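Local atomic coordinates of Afp3 (Serratia entomophila, PDB entry 6RBN), a protein that probably forms, with Afp2, part of the contractile sheath that surrounds the inner tube of the anti-feeding prophage, a phage-tail-like injection system. Residues Lys280-Arg285 / Val349-Asp354; Gly334-Lys339 / Asp343-Pro348; Leu54-Leu59 / Thr110-Leu115. All blocks are in the same frame, centred on the assembly; numbering follows the deposited sequence.

Contact 1 (Lys280-Arg285 / Val349-Asp354); sequences KTDGER and VRRLFD
A single salt bridge, D282 to R351, ties the C-terminal end of helix 271-284 to the early turns of helix 347-364. The two backbones stay well apart, with the CA atoms of D282 and R351 10.3 Å from each other, and the contact buries just 76 Å² in total. It is therefore a bridge made by a long arginine reaching across to a short aspartate, rather than close helix packing. The main bond runs from R351 NH2 to D282 OD2 at 2.7 Å and is nearly straight, with 168° at the hydrogen. It reaches the carboxylate oxygen on its syn side and lies almost in the guanidinium plane. R351 NH1 adds a weak second bond to the same D282 OD2 at 3.3 Å, so one oxygen is forked between both terminal nitrogens. D282 OD1 stands 3.5 Å from R351 NH1, and the two flat groups are only 18° from coplanar. The arginine chain bends at chi3 (67°), which turns the guanidinium edge to the carboxylate.

T27 is a third party: its OG1 is hydrogen-bonded to D282 OD2, and its carbonyl accepts a weak bond from R351 NH2. The neighbouring R350 pairs within its own helix, four residues on, R350 NH2 to D354 OD1 at 3.0 Å, and R350 also makes a salt bridge to E14 of a neighbouring Afp2 subunit. Around the bridge, T281 packs on V294 in the loop that follows helix 271-284, while R350 of helix 347-364 touches Q203, just before strand 204-207, and V349 touches R436, just before strand 437-446.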
ATOM      1  N   LYS D 280      44.739   1.173 -42.496  1.00 78.80           N
ATOM      2  CA  LYS D 280      43.529   0.551 -43.016  1.00 78.80           C
ATOM      3  C   LYS D 280      43.158  -0.687 -42.211  1.00 78.80           C
ATOM      4  O   LYS D 280      41.980  -0.926 -41.934  1.00 78.80           O
ATOM      5  CB  LYS D 280      43.718   0.195 -44.488  1.00 78.80           C
ATOM      6  CG  LYS D 280      42.483  -0.358 -45.156  1.00 78.80           C
ATOM      7  CD  LYS D 280      42.783  -0.827 -46.561  1.00 78.80           C
ATOM      8  CE  LYS D 280      42.955   0.338 -47.505  1.00 78.80           C
ATOM      9  NZ  LYS D 280      43.135  -0.131 -48.901  1.00 78.80           N
ATOM     10  N   THR D 281      44.157  -1.482 -41.824  1.00 78.89           N
ATOM     11  CA  THR D 281      43.893  -2.724 -41.105  1.00 78.89           C
ATOM     12  C   THR D 281      43.469  -2.445 -39.669  1.00 78.89           C
ATOM     13  O   THR D 281      42.560  -3.095 -39.140  1.00 78.89           O
ATOM     14  CB  THR D 281      45.136  -3.614 -41.142  1.00 78.89           C
ATOM     15  OG1 THR D 281      45.500  -3.854 -42.505  1.00 78.89           O
ATOM     16  CG2 THR D 281      44.883  -4.948 -40.470  1.00 78.89           C
ATOM     17  N   ASP D 282      44.108  -1.465 -39.026  1.00 80.72           N
ATOM     18  CA  ASP D 282      43.798  -1.163 -37.632  1.00 80.72           C
ATOM     19  C   ASP D 282      42.425  -0.522 -37.495  1.00 80.72           C
ATOM     20  O   ASP D 282      41.737  -0.718 -36.487  1.00 80.72           O
ATOM     21  CB  ASP D 282      44.870  -0.253 -37.038  1.00 80.72           C
ATOM     22  CG  ASP D 282      46.228  -0.912 -36.989  1.00 80.72           C
ATOM     23  OD1 ASP D 282      46.285  -2.156 -36.959  1.00 80.72           O
ATOM     24  OD2 ASP D 282      47.244  -0.188 -36.985  1.00 80.72           O
ATOM     25  N   GLY D 283      42.010   0.253 -38.497  1.00 81.14           N
ATOM     26  CA  GLY D 283      40.691   0.858 -38.449  1.00 81.14           C
ATOM     27  C   GLY D 283      39.578  -0.146 -38.677  1.00 81.14           C
ATOM     28  O   GLY D 283      38.490  -0.022 -38.110  1.00 81.14           O
ATOM     29  N   GLU D 284      39.836  -1.156 -39.504  1.00 82.27           N
ATOM     30  CA  GLU D 284      38.824  -2.136 -39.868  1.00 82.27           C
ATOM     31  C   GLU D 284      38.863  -3.395 -39.017  1.00 82.27           C
ATOM     32  O   GLU D 284      37.818  -4.022 -38.824  1.00 82.27           O
ATOM     33  CB  GLU D 284      38.980  -2.528 -41.341  1.00 82.27           C
ATOM     34  CG  GLU D 284      38.699  -1.401 -42.314  1.00 82.27           C
ATOM     35  CD  GLU D 284      38.931  -1.811 -43.753  1.00 82.27           C
ATOM     36  OE1 GLU D 284      39.418  -2.938 -43.978  1.00 82.27           O
ATOM     37  OE2 GLU D 284      38.636  -1.004 -44.658  1.00 82.27           O
ATOM     38  N   ARG D 285      40.031  -3.786 -38.511  1.00 78.59           N
ATOM     39  CA  ARG D 285      40.175  -5.045 -37.795  1.00 78.59           C
ATOM     40  C   ARG D 285      40.854  -4.926 -36.442  1.00 78.59           C
ATOM     41  O   ARG D 285      40.667  -5.818 -35.608  1.00 78.59           O
ATOM     42  CB  ARG D 285      40.963  -6.054 -38.644  1.00 78.59           C
ATOM     43  CG  ARG D 285      40.309  -6.453 -39.953  1.00 78.59           C
ATOM     44  CD  ARG D 285      39.065  -7.287 -39.727  1.00 78.59           C
ATOM     45  NE  ARG D 285      39.354  -8.532 -39.022  1.00 78.59           N
ATOM     46  CZ  ARG D 285      39.737  -9.657 -39.615  1.00 78.59           C
ATOM     47  NH1 ARG D 285      39.885  -9.699 -40.931  1.00 78.59           N
ATOM     48  NH2 ARG D 285      39.977 -10.740 -38.891  1.00 78.59           N
ATOM     49  N   VAL D 349      51.338  -9.170 -32.667  1.00 71.90           N
ATOM     50  CA  VAL D 349      51.562  -9.353 -31.238  1.00 71.90           C
ATOM     51  C   VAL D 349      52.391  -8.202 -30.687  1.00 71.90           C
ATOM     52  O   VAL D 349      52.146  -7.712 -29.579  1.00 71.90           O
ATOM     53  CB  VAL D 349      52.223 -10.719 -30.983  1.00 71.90           C
ATOM     54  CG1 VAL D 349      52.492 -10.934 -29.506  1.00 71.90           C
ATOM     55  CG2 VAL D 349      51.355 -11.826 -31.536  1.00 71.90           C
ATOM     56  N   ARG D 350      53.358  -7.722 -31.468  1.00 73.26           N
ATOM     57  CA  ARG D 350      54.223  -6.641 -31.015  1.00 73.26           C
ATOM     58  C   ARG D 350      53.490  -5.306 -30.974  1.00 73.26           C
ATOM     59  O   ARG D 350      53.617  -4.557 -30.002  1.00 73.26           O
ATOM     60  CB  ARG D 350      55.448  -6.551 -31.921  1.00 73.26           C
ATOM     61  CG  ARG D 350      56.362  -5.371 -31.674  1.00 73.26           C
ATOM     62  CD  ARG D 350      57.166  -5.490 -30.393  1.00 73.26           C
ATOM     63  NE  ARG D 350      56.511  -4.852 -29.259  1.00 73.26           N
ATOM     64  CZ  ARG D 350      56.966  -4.894 -28.013  1.00 73.26           C
ATOM     65  NH1 ARG D 350      58.090  -5.540 -27.736  1.00 73.26           N
ATOM     66  NH2 ARG D 350      56.304  -4.284 -27.043  1.00 73.26           N
ATOM     67  N   ARG D 351      52.715  -4.993 -32.012  1.00 73.30           N
ATOM     68  CA  ARG D 351      52.010  -3.720 -32.050  1.00 73.30           C
ATOM     69  C   ARG D 351      50.754  -3.701 -31.191  1.00 73.30           C
ATOM     70  O   ARG D 351      50.200  -2.623 -30.970  1.00 73.30           O
ATOM     71  CB  ARG D 351      51.648  -3.346 -33.489  1.00 73.30           C
ATOM     72  CG  ARG D 351      52.848  -2.991 -34.340  1.00 73.30           C
ATOM     73  CD  ARG D 351      52.449  -2.592 -35.746  1.00 73.30           C
ATOM     74  NE  ARG D 351      51.704  -1.339 -35.775  1.00 73.30           N
ATOM     75  CZ  ARG D 351      50.427  -1.242 -36.129  1.00 73.30           C
ATOM     76  NH1 ARG D 351      49.755  -2.323 -36.491  1.00 73.30           N
ATOM     77  NH2 ARG D 351      49.826  -0.061 -36.128  1.00 73.30           N
ATOM     78  N   LEU D 352      50.281  -4.855 -30.719  1.00 71.13           N
ATOM     79  CA  LEU D 352      49.229  -4.858 -29.711  1.00 71.13           C
ATOM     80  C   LEU D 352      49.765  -4.368 -28.376  1.00 71.13           C
ATOM     81  O   LEU D 352      49.138  -3.536 -27.710  1.00 71.13           O
ATOM     82  CB  LEU D 352      48.637  -6.256 -29.560  1.00 71.13           C
ATOM     83  CG  LEU D 352      47.557  -6.417 -28.495  1.00 71.13           C
ATOM     84  CD1 LEU D 352      46.339  -5.587 -28.829  1.00 71.13           C
ATOM     85  CD2 LEU D 352      47.191  -7.875 -28.340  1.00 71.13           C
ATOM     86  N   PHE D 353      50.929  -4.876 -27.968  1.00 71.76           N
ATOM     87  CA  PHE D 353      51.567  -4.422 -26.742  1.00 71.76           C
ATOM     88  C   PHE D 353      52.056  -2.985 -26.832  1.00 71.76           C
ATOM     89  O   PHE D 353      52.035  -2.279 -25.825  1.00 71.76           O
ATOM     90  CB  PHE D 353      52.722  -5.353 -26.378  1.00 71.76           C
ATOM     91  CG  PHE D 353      52.288  -6.611 -25.691  1.00 71.76           C
ATOM     92  CD1 PHE D 353      52.206  -6.660 -24.312  1.00 71.76           C
ATOM     93  CD2 PHE D 353      51.917  -7.725 -26.415  1.00 71.76           C
ATOM     94  CE1 PHE D 353      51.798  -7.809 -23.672  1.00 71.76           C
ATOM     95  CE2 PHE D 353      51.502  -8.877 -25.779  1.00 71.76           C
ATOM     96  CZ  PHE D 353      51.442  -8.915 -24.407  1.00 71.76           C
ATOM     97  N   ASP D 354      52.484  -2.527 -28.007  1.00 75.34           N
ATOM     98  CA  ASP D 354      52.880  -1.128 -28.127  1.00 75.34           C
ATOM     99  C   ASP D 354      51.679  -0.196 -28.064  1.00 75.34           C
ATOM    100  O   ASP D 354      51.792   0.922 -27.551  1.00 75.34           O
ATOM    101  CB  ASP D 354      53.650  -0.892 -29.423  1.00 75.34           C
ATOM    102  CG  ASP D 354      55.025  -1.520 -29.408  1.00 75.34           C
ATOM    103  OD1 ASP D 354      55.588  -1.696 -28.306  1.00 75.34           O
ATOM    104  OD2 ASP D 354      55.553  -1.819 -30.496  1.00 75.34           O
TER

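Contact 2 (Gly334-Lys339 / Asp343-Pro348); sequences GSRTQK and DWRYIP
S335 opens the pairing: its carbonyl O accepts a hydrogen bond from I347 N at 2.8 Å, with 170° at the hydrogen. The same S335 O also receives a CA-H...O contact from Y346 CA, at 3.3 Å. R336 then faces Y346 as the non-hydrogen-bonded pair of a single antiparallel beta bridge, their CA atoms 4.4 Å apart, and R336 CA makes a CA-H...O contact to R345 O at 3.4 Å. The side chain of R336 runs beside those of R345 and Y346, all pointing the same way. Its NE lies 3.8 Å from R345 CD, while the two guanidinium planes stand nearly at right angles. Separate acids are paired with the two arginines: E439 takes R336 NH2 and also the Y346 hydroxyl, and D340 takes R345 NH1.

T337 closes the bridge, its N bonded to R345 O at 2.9 Å and 172°. Chi1 of 61° places T337 OG1 between its own N and carbonyl carbon, near W344 O, and leaves CG2 beside the backbone N, where it meets I347 CG1 at 3.7 Å. K339 ends the walk with CB 3.7 Å from W344 O, its chain bent at chi2 and leading away.

These contacts fold the chain into a loop, closed by that one bridge, which delivers it into helix 347-364, with Y346 at the N-cap position. The loop follows strand 329-332. I347 packs on A205 and Y207 of strand 204-207, Q338 pairs by backbone with V204 of that strand, and the W344 ring lies against R350 and F353 of the helix it precedes.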
ATOM      1  N   GLY D 334      53.337 -11.668 -45.288  1.00 71.71           N
ATOM      2  CA  GLY D 334      54.310 -11.844 -44.233  1.00 71.71           C
ATOM      3  C   GLY D 334      54.092 -10.851 -43.113  1.00 71.71           C
ATOM      4  O   GLY D 334      53.864  -9.667 -43.370  1.00 71.71           O
ATOM      5  N   SER D 335      54.153 -11.314 -41.867  1.00 73.08           N
ATOM      6  CA  SER D 335      53.889 -10.461 -40.714  1.00 73.08           C
ATOM      7  C   SER D 335      54.865 -10.756 -39.580  1.00 73.08           C
ATOM      8  O   SER D 335      54.477 -10.895 -38.421  1.00 73.08           O
ATOM      9  CB  SER D 335      52.449 -10.625 -40.244  1.00 73.08           C
ATOM     10  OG  SER D 335      52.243 -11.927 -39.732  1.00 73.08           O
ATOM     11  N   ARG D 336      56.152 -10.855 -39.897  1.00 74.36           N
ATOM     12  CA  ARG D 336      57.177 -11.089 -38.892  1.00 74.36           C
ATOM     13  C   ARG D 336      58.035  -9.852 -38.662  1.00 74.36           C
ATOM     14  O   ARG D 336      58.209  -9.015 -39.548  1.00 74.36           O
ATOM     15  CB  ARG D 336      58.086 -12.257 -39.271  1.00 74.36           C
ATOM     16  CG  ARG D 336      57.517 -13.621 -38.968  1.00 74.36           C
ATOM     17  CD  ARG D 336      58.547 -14.685 -39.273  1.00 74.36           C
ATOM     18  NE  ARG D 336      58.174 -15.995 -38.750  1.00 74.36           N
ATOM     19  CZ  ARG D 336      57.462 -16.891 -39.417  1.00 74.36           C
ATOM     20  NH1 ARG D 336      57.032 -16.607 -40.632  1.00 74.36           N
ATOM     21  NH2 ARG D 336      57.167 -18.060 -38.867  1.00 74.36           N
ATOM     22  N   THR D 337      58.571  -9.761 -37.447  1.00 77.90           N
ATOM     23  CA  THR D 337      59.535  -8.743 -37.068  1.00 77.90           C
ATOM     24  C   THR D 337      60.950  -9.305 -37.165  1.00 77.90           C
ATOM     25  O   THR D 337      61.165 -10.463 -37.527  1.00 77.90           O
ATOM     26  CB  THR D 337      59.259  -8.239 -35.650  1.00 77.90           C
ATOM     27  OG1 THR D 337      59.380  -9.323 -34.724  1.00 77.90           O
ATOM     28  CG2 THR D 337      57.868  -7.657 -35.548  1.00 77.90           C
ATOM     29  N   GLN D 338      61.934  -8.473 -36.828  1.00 83.35           N
ATOM     30  CA  GLN D 338      63.326  -8.901 -36.833  1.00 83.35           C
ATOM     31  C   GLN D 338      63.684  -9.799 -35.660  1.00 83.35           C
ATOM     32  O   GLN D 338      64.705 -10.489 -35.718  1.00 83.35           O
ATOM     33  CB  GLN D 338      64.246  -7.683 -36.829  1.00 83.35           C
ATOM     34  CG  GLN D 338      64.281  -6.934 -38.128  1.00 83.35           C
ATOM     35  CD  GLN D 338      64.915  -7.753 -39.216  1.00 83.35           C
ATOM     36  OE1 GLN D 338      64.252  -8.185 -40.142  1.00 83.35           O
ATOM     37  NE2 GLN D 338      66.208  -7.992 -39.093  1.00 83.35           N
ATOM     38  N   LYS D 339      62.877  -9.805 -34.605  1.00 86.33           N
ATOM     39  CA  LYS D 339      63.187 -10.607 -33.430  1.00 86.33           C
ATOM     40  C   LYS D 339      62.798 -12.059 -33.670  1.00 86.33           C
ATOM     41  O   LYS D 339      61.674 -12.349 -34.087  1.00 86.33           O
ATOM     42  CB  LYS D 339      62.452 -10.050 -32.215  1.00 86.33           C
ATOM     43  CG  LYS D 339      62.802 -10.719 -30.910  1.00 86.33           C
ATOM     44  CD  LYS D 339      64.199 -10.343 -30.468  1.00 86.33           C
ATOM     45  CE  LYS D 339      64.514 -10.914 -29.101  1.00 86.33           C
ATOM     46  NZ  LYS D 339      65.904 -10.593 -28.683  1.00 86.33           N
ATOM     47  N   ASP D 343      58.287 -14.891 -28.282  1.00 90.56           N
ATOM     48  CA  ASP D 343      57.345 -13.890 -27.796  1.00 90.56           C
ATOM     49  C   ASP D 343      57.051 -12.833 -28.850  1.00 90.56           C
ATOM     50  O   ASP D 343      55.885 -12.574 -29.164  1.00 90.56           O
ATOM     51  CB  ASP D 343      57.885 -13.231 -26.527  1.00 90.56           C
ATOM     52  CG  ASP D 343      57.885 -14.169 -25.340  1.00 90.56           C
ATOM     53  OD1 ASP D 343      57.022 -15.069 -25.289  1.00 90.56           O
ATOM     54  OD2 ASP D 343      58.748 -14.006 -24.454  1.00 90.56           O
ATOM     55  N   TRP D 344      58.085 -12.214 -29.410  1.00 81.89           N
ATOM     56  CA  TRP D 344      57.925 -11.037 -30.253  1.00 81.89           C
ATOM     57  C   TRP D 344      58.207 -11.350 -31.718  1.00 81.89           C
ATOM     58  O   TRP D 344      58.802 -10.549 -32.438  1.00 81.89           O
ATOM     59  CB  TRP D 344      58.828  -9.908 -29.769  1.00 81.89           C
ATOM     60  CG  TRP D 344      58.612  -9.587 -28.331  1.00 81.89           C
ATOM     61  CD1 TRP D 344      59.446  -9.882 -27.299  1.00 81.89           C
ATOM     62  CD2 TRP D 344      57.454  -8.978 -27.750  1.00 81.89           C
ATOM     63  NE1 TRP D 344      58.901  -9.459 -26.115  1.00 81.89           N
ATOM     64  CE2 TRP D 344      57.675  -8.902 -26.364  1.00 81.89           C
ATOM     65  CE3 TRP D 344      56.259  -8.474 -28.268  1.00 81.89           C
ATOM     66  CZ2 TRP D 344      56.751  -8.346 -25.491  1.00 81.89           C
ATOM     67  CZ3 TRP D 344      55.344  -7.921 -27.397  1.00 81.89           C
ATOM     68  CH2 TRP D 344      55.594  -7.860 -26.028  1.00 81.89           C
ATOM     69  N   ARG D 345      57.771 -12.526 -32.170  1.00 81.59           N
ATOM     70  CA  ARG D 345      58.032 -12.949 -33.540  1.00 81.59           C
ATOM     71  C   ARG D 345      57.164 -12.203 -34.541  1.00 81.59           C
ATOM     72  O   ARG D 345      57.633 -11.843 -35.626  1.00 81.59           O
ATOM     73  CB  ARG D 345      57.803 -14.453 -33.667  1.00 81.59           C
ATOM     74  CG  ARG D 345      58.202 -15.036 -35.002  1.00 81.59           C
ATOM     75  CD  ARG D 345      57.945 -16.529 -35.041  1.00 81.59           C
ATOM     76  NE  ARG D 345      58.758 -17.253 -34.070  1.00 81.59           N
ATOM     77  CZ  ARG D 345      60.009 -17.646 -34.286  1.00 81.59           C
ATOM     78  NH1 ARG D 345      60.601 -17.384 -35.443  1.00 81.59           N
ATOM     79  NH2 ARG D 345      60.672 -18.300 -33.344  1.00 81.59           N
ATOM     80  N   TYR D 346      55.906 -11.951 -34.200  1.00 74.72           N
ATOM     81  CA  TYR D 346      54.930 -11.447 -35.152  1.00 74.72           C
ATOM     82  C   TYR D 346      54.697  -9.955 -34.978  1.00 74.72           C
ATOM     83  O   TYR D 346      54.829  -9.415 -33.877  1.00 74.72           O
ATOM     84  CB  TYR D 346      53.607 -12.196 -35.016  1.00 74.72           C
ATOM     85  CG  TYR D 346      53.706 -13.649 -35.396  1.00 74.72           C
ATOM     86  CD1 TYR D 346      53.727 -14.032 -36.729  1.00 74.72           C
ATOM     87  CD2 TYR D 346      53.772 -14.637 -34.428  1.00 74.72           C
ATOM     88  CE1 TYR D 346      53.818 -15.359 -37.084  1.00 74.72           C
ATOM     89  CE2 TYR D 346      53.862 -15.967 -34.773  1.00 74.72           C
ATOM     90  CZ  TYR D 346      53.884 -16.320 -36.103  1.00 74.72           C
ATOM     91  OH  TYR D 346      53.973 -17.647 -36.452  1.00 74.72           O
ATOM     92  N   ILE D 347      54.365  -9.298 -36.090  1.00 72.08           N
ATOM     93  CA  ILE D 347      53.952  -7.890 -36.033  1.00 72.08           C
ATOM     94  C   ILE D 347      52.695  -7.649 -35.206  1.00 72.08           C
ATOM     95  O   ILE D 347      52.714  -6.728 -34.372  1.00 72.08           O
ATOM     96  CB  ILE D 347      53.861  -7.313 -37.453  1.00 72.08           C
ATOM     97  CG1 ILE D 347      55.213  -7.393 -38.149  1.00 72.08           C
ATOM     98  CG2 ILE D 347      53.403  -5.870 -37.432  1.00 72.08           C
ATOM     99  CD1 ILE D 347      55.146  -7.077 -39.613  1.00 72.08           C
ATOM    100  N   PRO D 348      51.567  -8.390 -35.362  1.00 71.73           N
ATOM    101  CA  PRO D 348      50.371  -7.996 -34.590  1.00 71.73           C
ATOM    102  C   PRO D 348      50.466  -8.260 -33.097  1.00 71.73           C
ATOM    103  O   PRO D 348      49.739  -7.632 -32.324  1.00 71.73           O
ATOM    104  CB  PRO D 348      49.256  -8.827 -35.225  1.00 71.73           C
ATOM    105  CG  PRO D 348      49.916  -9.992 -35.738  1.00 71.73           C
ATOM    106  CD  PRO D 348      51.214  -9.509 -36.263  1.00 71.73           C
TER

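Contact 3 (Leu54-Leu59 / Thr110-Leu115); sequences LDYTIL and TASVAL
The ring of Y56 has the CD1 methyl of L115 over one face and S112 at its edge, a CH-pi contact joined to an edge contact across an antiparallel pair of helices. Helix 53-59 and the weakly bonded start of helix 111-120 run against each other at 163° over these short segments, their axes 11.8 Å apart. That spacing is wide, and Y56 fills it: Y56 accounts for 80 of the 153 Å² buried.

L115 CD1 lies 3.9 Å from the ring centroid and 27° off the normal, shifted toward the rim, so that it comes to 3.6 Å of Y56 CE1. Y56 reaches this far because CG is anti to the backbone N (chi1 180°), which sends the ring out from its own helix and across to the other. At the edge, S112 OG sits near the ring plane, 3.4 Å from Y56 CE2; that hydroxyl is hydrogen-bonded to the carbonyl of S62.

Other aromatic rings complete the cluster: Y56 meets W53 and F60 in its own part of the chain, and W53 also touches S112 and L115. L115 further packs on F32 of strand 31-34. The far end of the tyrosine rests against the CA and CB of S112, where Y56 OH lies 3.4 Å from S112 CA and equally close to S112 CB.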
ATOM      1  N   LEU D  54      45.248  17.558 -49.456  1.00 84.82           N
ATOM      2  CA  LEU D  54      45.060  18.981 -49.717  1.00 84.82           C
ATOM      3  C   LEU D  54      46.008  19.829 -48.875  1.00 84.82           C
ATOM      4  O   LEU D  54      46.420  20.913 -49.296  1.00 84.82           O
ATOM      5  CB  LEU D  54      43.610  19.367 -49.438  1.00 84.82           C
ATOM      6  CG  LEU D  54      43.108  20.742 -49.864  1.00 84.82           C
ATOM      7  CD1 LEU D  54      43.680  21.148 -51.209  1.00 84.82           C
ATOM      8  CD2 LEU D  54      41.613  20.711 -49.944  1.00 84.82           C
ATOM      9  N   ASP D  55      46.359  19.352 -47.679  1.00 87.76           N
ATOM     10  CA  ASP D  55      47.318  20.074 -46.853  1.00 87.76           C
ATOM     11  C   ASP D  55      48.728  19.951 -47.411  1.00 87.76           C
ATOM     12  O   ASP D  55      49.567  20.833 -47.203  1.00 87.76           O
ATOM     13  CB  ASP D  55      47.266  19.565 -45.414  1.00 87.76           C
ATOM     14  CG  ASP D  55      45.980  19.939 -44.710  1.00 87.76           C
ATOM     15  OD1 ASP D  55      45.386  20.980 -45.066  1.00 87.76           O
ATOM     16  OD2 ASP D  55      45.561  19.200 -43.794  1.00 87.76           O
ATOM     17  N   TYR D  56      49.011  18.857 -48.122  1.00 86.07           N
ATOM     18  CA  TYR D  56      50.331  18.681 -48.715  1.00 86.07           C
ATOM     19  C   TYR D  56      50.534  19.612 -49.902  1.00 86.07           C
ATOM     20  O   TYR D  56      51.632  20.140 -50.104  1.00 86.07           O
ATOM     21  CB  TYR D  56      50.529  17.227 -49.138  1.00 86.07           C
ATOM     22  CG  TYR D  56      51.875  16.959 -49.769  1.00 86.07           C
ATOM     23  CD1 TYR D  56      53.026  16.911 -49.000  1.00 86.07           C
ATOM     24  CD2 TYR D  56      51.992  16.749 -51.136  1.00 86.07           C
ATOM     25  CE1 TYR D  56      54.254  16.664 -49.573  1.00 86.07           C
ATOM     26  CE2 TYR D  56      53.216  16.505 -51.715  1.00 86.07           C
ATOM     27  CZ  TYR D  56      54.341  16.464 -50.928  1.00 86.07           C
ATOM     28  OH  TYR D  56      55.563  16.219 -51.503  1.00 86.07           O
ATOM     29  N   THR D  57      49.487  19.826 -50.702  1.00 86.52           N
ATOM     30  CA  THR D  57      49.623  20.653 -51.893  1.00 86.52           C
ATOM     31  C   THR D  57      49.744  22.134 -51.565  1.00 86.52           C
ATOM     32  O   THR D  57      50.236  22.900 -52.399  1.00 86.52           O
ATOM     33  CB  THR D  57      48.439  20.433 -52.827  1.00 86.52           C
ATOM     34  OG1 THR D  57      47.228  20.801 -52.158  1.00 86.52           O
ATOM     35  CG2 THR D  57      48.358  18.979 -53.239  1.00 86.52           C
ATOM     36  N   ILE D  58      49.313  22.554 -50.379  1.00 87.50           N
ATOM     37  CA  ILE D  58      49.421  23.959 -50.005  1.00 87.50           C
ATOM     38  C   ILE D  58      50.767  24.241 -49.352  1.00 87.50           C
ATOM     39  O   ILE D  58      51.412  25.254 -49.643  1.00 87.50           O
ATOM     40  CB  ILE D  58      48.242  24.341 -49.091  1.00 87.50           C
ATOM     41  CG1 ILE D  58      46.928  24.183 -49.846  1.00 87.50           C
ATOM     42  CG2 ILE D  58      48.376  25.764 -48.581  1.00 87.50           C
ATOM     43  CD1 ILE D  58      45.721  24.297 -48.972  1.00 87.50           C
ATOM     44  N   LEU D  59      51.226  23.343 -48.483  1.00 89.15           N
ATOM     45  CA  LEU D  59      52.462  23.584 -47.746  1.00 89.15           C
ATOM     46  C   LEU D  59      53.688  23.207 -48.566  1.00 89.15           C
ATOM     47  O   LEU D  59      54.694  23.923 -48.556  1.00 89.15           O
ATOM     48  CB  LEU D  59      52.439  22.813 -46.429  1.00 89.15           C
ATOM     49  CG  LEU D  59      51.370  23.265 -45.438  1.00 89.15           C
ATOM     50  CD1 LEU D  59      51.353  22.357 -44.229  1.00 89.15           C
ATOM     51  CD2 LEU D  59      51.614  24.697 -45.023  1.00 89.15           C
ATOM     52  N   THR D 110      60.446  11.669 -56.222  1.00 94.98           N
ATOM     53  CA  THR D 110      59.546  10.580 -55.863  1.00 94.98           C
ATOM     54  C   THR D 110      58.932  10.741 -54.479  1.00 94.98           C
ATOM     55  O   THR D 110      58.205   9.846 -54.032  1.00 94.98           O
ATOM     56  CB  THR D 110      60.282   9.239 -55.935  1.00 94.98           C
ATOM     57  OG1 THR D 110      61.399   9.262 -55.041  1.00 94.98           O
ATOM     58  CG2 THR D 110      60.766   8.947 -57.346  1.00 94.98           C
ATOM     59  N   ALA D 111      59.206  11.844 -53.784  1.00 87.33           N
ATOM     60  CA  ALA D 111      58.661  12.020 -52.445  1.00 87.33           C
ATOM     61  C   ALA D 111      57.190  12.405 -52.473  1.00 87.33           C
ATOM     62  O   ALA D 111      56.434  12.007 -51.581  1.00 87.33           O
ATOM     63  CB  ALA D 111      59.462  13.073 -51.683  1.00 87.33           C
ATOM     64  N   SER D 112      56.764  13.167 -53.477  1.00 85.31           N
ATOM     65  CA  SER D 112      55.355  13.502 -53.607  1.00 85.31           C
ATOM     66  C   SER D 112      54.535  12.354 -54.172  1.00 85.31           C
ATOM     67  O   SER D 112      53.329  12.289 -53.919  1.00 85.31           O
ATOM     68  CB  SER D 112      55.185  14.735 -54.493  1.00 85.31           C
ATOM     69  OG  SER D 112      53.817  15.043 -54.669  1.00 85.31           O
ATOM     70  N   VAL D 113      55.158  11.457 -54.935  1.00 84.43           N
ATOM     71  CA  VAL D 113      54.456  10.285 -55.443  1.00 84.43           C
ATOM     72  C   VAL D 113      54.220   9.286 -54.319  1.00 84.43           C
ATOM     73  O   VAL D 113      53.175   8.624 -54.273  1.00 84.43           O
ATOM     74  CB  VAL D 113      55.257   9.673 -56.612  1.00 84.43           C
ATOM     75  CG1 VAL D 113      54.585   8.428 -57.170  1.00 84.43           C
ATOM     76  CG2 VAL D 113      55.452  10.700 -57.712  1.00 84.43           C
ATOM     77  N   ALA D 114      55.157   9.190 -53.374  1.00 81.87           N
ATOM     78  CA  ALA D 114      55.043   8.217 -52.292  1.00 81.87           C
ATOM     79  C   ALA D 114      53.948   8.588 -51.300  1.00 81.87           C
ATOM     80  O   ALA D 114      53.389   7.701 -50.647  1.00 81.87           O
ATOM     81  CB  ALA D 114      56.383   8.072 -51.573  1.00 81.87           C
ATOM     82  N   LEU D 115      53.617   9.875 -51.169  1.00 82.65           N
ATOM     83  CA  LEU D 115      52.511  10.233 -50.289  1.00 82.65           C
ATOM     84  C   LEU D 115      51.153  10.022 -50.931  1.00 82.65           C
ATOM     85  O   LEU D 115      50.182   9.774 -50.214  1.00 82.65           O
ATOM     86  CB  LEU D 115      52.604  11.681 -49.822  1.00 82.65           C
ATOM     87  CG  LEU D 115      53.617  11.947 -48.726  1.00 82.65           C
ATOM     88  CD1 LEU D 115      53.509  13.379 -48.327  1.00 82.65           C
ATOM     89  CD2 LEU D 115      53.331  11.051 -47.552  1.00 82.65           C
TER

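Contact 3 comes first along the chain and closes before the other two begin; contact 2 is nested inside the loop that contact 1 closes. Contacts 1 and 2 share helix 347-364 and touch, their centres about 13 Å apart. Contact 2 shapes the entry to the helix and contact 1 ties its next turns to helix 271-284. Both join residues of the subtilisin-like and C-terminal sheath families. Contact 3 is separate: its centre lies about 26 Å from that of contact 1 and about 31 Å from that of contact 2, on the opposite side of the chain's centre from the latter. It pairs two N-terminal helices, so the three contacts lie in different parts of one sheath subunit.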